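Local coordinates for protein aminopeptidase YwaD (Bacillus subtilis, PDB 6HC6) that removes single amino acids from the N-termini of peptides, using two zinc ions bound in each monomeric, secreted enzyme molecule, at residues K171-Y176 with I196-I201; N261-G266 with N321-G326. All blocks are in the same frame, centred on the assembly; numbering follows the deposited sequence.

Contact 1 of 2, residues K171-Y176 with I196-I201; sequences KAVIIY and IPVVGI
Val173 and Ile201 give up the most surface here, and each meets a different part of the other segment. Val173 sends CG2 to the end of Ile196, just ahead of strand 198-201, where CD1 lies 3.7 Å from it and the two side chains meet at a slant. Ile196 reaches that far because its CG1 sits between its backbone N and carbonyl carbon (chi1 55°) and its chain then runs out extended. Its CB and CG2 meanwhile rest on the carbonyl oxygen of Lys171. Val173 is tied by both its backbone N and its O: N donates to Pro197 O, and O accepts from Val199 N (3.0 Å). This is the ladder of a parallel pair, continued by Ile175, whose N donates to Val199 O in a nearly straight bond (2.8 Å, 175° at the hydrogen) and whose O receives Ile201 N. Strands 172-176 and 198-201 are neighbours in the sheet of the PA domain, with strand 148-152 on the far edge of 172-176. Helix 158-167 covers the face bearing Val173, Ile175 and Val198, through Ala165, Tyr158 and Ala162. Ile201 works on the other face, beside Ile174 and Val199. Ile201 CD1 lies 3.6 Å from Ile174 CG2, and Ile201 CG1 3.5 Å from Tyr176 CB, so the isoleucine bridges two residues of the neighbouring strand. Only the base of Tyr176 joins in; its ring leads away from Ile201. Ile174 and Val199 lie side by side, CG1 to CG2 at 3.9 Å, and Leu217 and Leu219 of strand 214-222 pack against Val199.

Contact 2 of 2, residues N261-G266 with N321-G326; sequences NDNGSG and NLDMVG. With ZN (zinc ion), chain D; ZN (zinc ion), chain E.
A cis peptide joins Asp262 to Asn263, and both residues reach from there to the loop that follows strand 316-322, where Asp323 sits. The two oxygens of Asp262 are divided between the metals, OD1 on one zinc ion and OD2 on the other, each at 2.0 Å. Asp323 binds the first zinc with OD1 and OD2 together, its OD2 also hydrogen-bonded to Ser371 OG, and water 3 bridges the pair of ions. Asp262 OD1 and Asp323 OD1 approach to 3.0 Å, a closeness the shared zinc would offset. This is the co-catalytic site of the M28 peptidases: His250 completes the first zinc, and Glu295, His401 and Glu452 the second. Asn263 holds the loop behind the metals. Its ND2 donates to a lone pair of Leu322 O (2.8 Å), while OD1 takes Met324 N and, in an Asx motif, Gly266 N, from opposite faces of the amide. Ser265 OG, placed by chi1 67° between backbone N and carbonyl carbon, donates to Asn261 O and accepts Val325 N (2.9 Å). Further along, Gly326 N donates to Asn261 OD1, in the plane of that side-chain carbonyl, at 2.8 Å. Against the Asp262 carboxylate, Met324 SD lies 3.7 Å from Asp262 CG.

Overall arrangement
The contacts belong to separate parts of the chain, their centres 31 Å apart and their nearest atoms about 18 Å apart. Contact 1 lies within the PA domain, away from the zinc site, its centre about 22 Å from the centre of the chain; it is largely buried, but Lys171 is exposed and Tyr176 and Ile196 partly so. Contact 2, in the M28 peptidase region, is buried at every touching residue, its centre about 10 Å from that of the chain. Contact 1 pairs two strands of one sheet, whereas contact 2 sets the start of helix 260-277 against the end of strand 316-322 and the loop that follows it. Backbone bonds and aliphatic side chains hold the first; in the second, polar side chains reach the backbone and carboxylates bind metal.

Contact 1 of 2, residues K171-Y176 with I196-I201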
# COMPACT_ATOMS: atom_id res chain seq x y z
N LYS A 171 8.95 -4.07 -28.66
CA LYS A 171 10.02 -3.24 -28.12
C LYS A 171 9.64 -2.56 -26.81
O LYS A 171 10.52 -2.17 -26.05
CB LYS A 171 10.43 -2.17 -29.14
CG LYS A 171 11.46 -2.63 -30.16
CD LYS A 171 12.20 -1.44 -30.75
CE LYS A 171 13.04 -1.84 -31.96
NZ LYS A 171 14.02 -2.90 -31.61
N ALA A 172 8.34 -2.42 -26.55
CA ALA A 172 7.81 -1.78 -25.36
C ALA A 172 6.32 -2.07 -25.33
O ALA A 172 5.74 -2.53 -26.32
CB ALA A 172 8.07 -0.27 -25.35
N VAL A 173 5.71 -1.79 -24.18
CA VAL A 173 4.30 -2.03 -23.93
C VAL A 173 3.71 -0.75 -23.38
O VAL A 173 4.23 -0.20 -22.41
CB VAL A 173 4.06 -3.19 -22.94
CG1 VAL A 173 2.57 -3.41 -22.71
CG2 VAL A 173 4.71 -4.47 -23.44
N ILE A 174 2.64 -0.27 -24.00
CA ILE A 174 1.81 0.80 -23.46
C ILE A 174 0.45 0.20 -23.17
O ILE A 174 -0.23 -0.30 -24.08
CB ILE A 174 1.71 1.98 -24.45
CG1 ILE A 174 3.10 2.48 -24.83
CG2 ILE A 174 0.83 3.08 -23.87
CD1 ILE A 174 3.11 3.53 -25.93
N ILE A 175 0.05 0.21 -21.90
CA ILE A 175 -1.26 -0.27 -21.49
C ILE A 175 -2.11 0.94 -21.15
O ILE A 175 -1.68 1.79 -20.36
CB ILE A 175 -1.16 -1.24 -20.30
CG1 ILE A 175 -0.21 -2.40 -20.64
CG2 ILE A 175 -2.54 -1.77 -19.94
CD1 ILE A 175 0.06 -3.37 -19.49
N TYR A 176 -3.29 1.05 -21.75
CA TYR A 176 -4.15 2.18 -21.46
C TYR A 176 -5.40 1.74 -20.70
O TYR A 176 -5.94 0.66 -20.95
CB TYR A 176 -4.53 2.95 -22.73
CG TYR A 176 -5.33 2.21 -23.77
CD1 TYR A 176 -4.70 1.43 -24.74
CD2 TYR A 176 -6.71 2.35 -23.84
CE1 TYR A 176 -5.43 0.78 -25.73
CE2 TYR A 176 -7.44 1.71 -24.83
CZ TYR A 176 -6.80 0.93 -25.76
OH TYR A 176 -7.54 0.29 -26.73
N ILE A 196 11.44 -5.21 -21.33
CA ILE A 196 11.16 -4.06 -22.18
C ILE A 196 10.42 -3.03 -21.33
O ILE A 196 9.93 -3.36 -20.24
CB ILE A 196 10.35 -4.46 -23.44
CG1 ILE A 196 9.07 -5.20 -23.06
CG2 ILE A 196 11.20 -5.33 -24.35
CD1 ILE A 196 8.20 -5.54 -24.27
N PRO A 197 10.36 -1.78 -21.78
CA PRO A 197 9.58 -0.78 -21.03
C PRO A 197 8.11 -1.15 -21.00
O PRO A 197 7.56 -1.69 -21.96
CB PRO A 197 9.80 0.52 -21.83
CG PRO A 197 11.06 0.29 -22.60
CD PRO A 197 11.10 -1.18 -22.90
N VAL A 198 7.47 -0.88 -19.85
CA VAL A 198 6.03 -1.07 -19.67
C VAL A 198 5.48 0.19 -18.99
O VAL A 198 5.91 0.53 -17.89
CB VAL A 198 5.71 -2.30 -18.81
CG1 VAL A 198 4.20 -2.48 -18.69
CG2 VAL A 198 6.38 -3.58 -19.37
N VAL A 199 4.53 0.86 -19.64
CA VAL A 199 3.96 2.08 -19.09
C VAL A 199 2.44 2.02 -19.18
O VAL A 199 1.87 1.33 -20.03
CB VAL A 199 4.47 3.37 -19.77
CG1 VAL A 199 6.01 3.43 -19.76
CG2 VAL A 199 3.90 3.52 -21.19
N GLY A 200 1.78 2.73 -18.28
CA GLY A 200 0.33 2.84 -18.28
C GLY A 200 -0.07 4.27 -18.56
O GLY A 200 0.60 5.21 -18.12
N ILE A 201 -1.15 4.44 -19.33
CA ILE A 201 -1.63 5.77 -19.70
C ILE A 201 -3.14 5.80 -19.56
O ILE A 201 -3.80 4.77 -19.38
CB ILE A 201 -1.21 6.17 -21.14
CG1 ILE A 201 -1.91 5.26 -22.15
CG2 ILE A 201 0.31 6.12 -21.29
CD1 ILE A 201 -1.64 5.63 -23.61

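Contact 2 of 2, residues N261-G266 with N321-G326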
# COMPACT_ATOMS: atom_id res chain seq x y z
N ASN A 261 -6.01 9.02 3.16
CA ASN A 261 -6.60 7.80 3.70
C ASN A 261 -5.75 6.55 3.46
O ASN A 261 -5.69 5.68 4.34
CB ASN A 261 -8.00 7.58 3.13
CG ASN A 261 -8.77 6.58 3.96
OD1 ASN A 261 -8.68 6.62 5.20
ND2 ASN A 261 -9.47 5.65 3.31
N ASP A 262 -5.12 6.42 2.29
CA ASP A 262 -4.22 5.30 1.98
C ASP A 262 -2.78 5.83 1.92
O ASP A 262 -2.30 6.17 0.84
CB ASP A 262 -4.60 4.65 0.62
CG ASP A 262 -3.87 3.35 0.37
OD1 ASP A 262 -3.37 2.76 1.36
OD2 ASP A 262 -3.77 2.92 -0.81
N ASN A 263 -2.07 5.86 3.05
CA ASN A 263 -2.52 5.36 4.34
C ASN A 263 -2.05 6.30 5.45
O ASN A 263 -1.57 5.86 6.49
CB ASN A 263 -1.99 3.95 4.57
CG ASN A 263 -2.53 3.33 5.85
OD1 ASN A 263 -3.66 3.61 6.25
ND2 ASN A 263 -1.73 2.47 6.49
N GLY A 264 -2.16 7.60 5.22
CA GLY A 264 -1.97 8.53 6.32
C GLY A 264 -2.86 8.19 7.49
O GLY A 264 -2.46 8.28 8.66
N SER A 265 -4.08 7.74 7.20
CA SER A 265 -5.04 7.41 8.24
C SER A 265 -4.51 6.33 9.16
O SER A 265 -4.52 6.48 10.38
CB SER A 265 -6.38 6.98 7.62
OG SER A 265 -6.22 5.74 6.92
N GLY A 266 -4.07 5.20 8.60
CA GLY A 266 -3.59 4.12 9.45
C GLY A 266 -2.34 4.50 10.22
O GLY A 266 -2.17 4.14 11.39
N ASN A 321 -2.92 -4.57 11.83
CA ASN A 321 -2.48 -3.68 10.77
C ASN A 321 -3.61 -2.72 10.42
O ASN A 321 -4.76 -3.15 10.26
CB ASN A 321 -2.04 -4.47 9.53
CG ASN A 321 -1.46 -3.56 8.44
OD1 ASN A 321 -0.37 -3.02 8.59
ND2 ASN A 321 -2.19 -3.39 7.36
N LEU A 322 -3.29 -1.43 10.33
CA LEU A 322 -4.26 -0.37 10.05
C LEU A 322 -3.99 0.21 8.67
O LEU A 322 -2.94 0.80 8.44
CB LEU A 322 -4.16 0.73 11.11
CG LEU A 322 -4.14 0.15 12.53
CD1 LEU A 322 -3.81 1.22 13.55
CD2 LEU A 322 -5.48 -0.46 12.81
N ASP A 323 -4.95 0.07 7.75
CA ASP A 323 -4.73 0.56 6.38
C ASP A 323 -6.08 1.00 5.83
O ASP A 323 -6.90 0.15 5.48
CB ASP A 323 -4.08 -0.52 5.50
CG ASP A 323 -3.61 -0.01 4.14
OD1 ASP A 323 -3.90 1.13 3.77
OD2 ASP A 323 -2.92 -0.77 3.41
N MET A 324 -6.28 2.30 5.77
CA MET A 324 -7.48 2.95 5.26
C MET A 324 -8.58 2.97 6.30
O MET A 324 -9.56 2.34 6.15
CB MET A 324 -7.91 2.37 3.91
CG MET A 324 -7.02 2.78 2.78
SD MET A 324 -7.26 2.00 1.18
CE MET A 324 -8.90 2.57 0.80
N VAL A 325 -8.37 3.78 7.30
CA VAL A 325 -9.29 3.76 8.42
C VAL A 325 -9.91 5.14 8.67
O VAL A 325 -10.42 5.39 9.74
CB VAL A 325 -8.60 3.24 9.70
CG1 VAL A 325 -8.35 1.74 9.58
CG2 VAL A 325 -7.29 4.00 9.95
N GLY A 326 -9.91 6.02 7.67
CA GLY A 326 -10.49 7.33 7.92
C GLY A 326 -11.32 7.98 6.82
O GLY A 326 -11.53 9.19 6.87
ZN ZN D . -2.86 0.90 1.95
ZN ZN E . -2.55 1.57 -1.75
O HOH W 1 -11.32 4.30 5.10
O HOH W 2 -4.33 -0.10 1.04
O HOH W 3 -1.99 0.39 0.15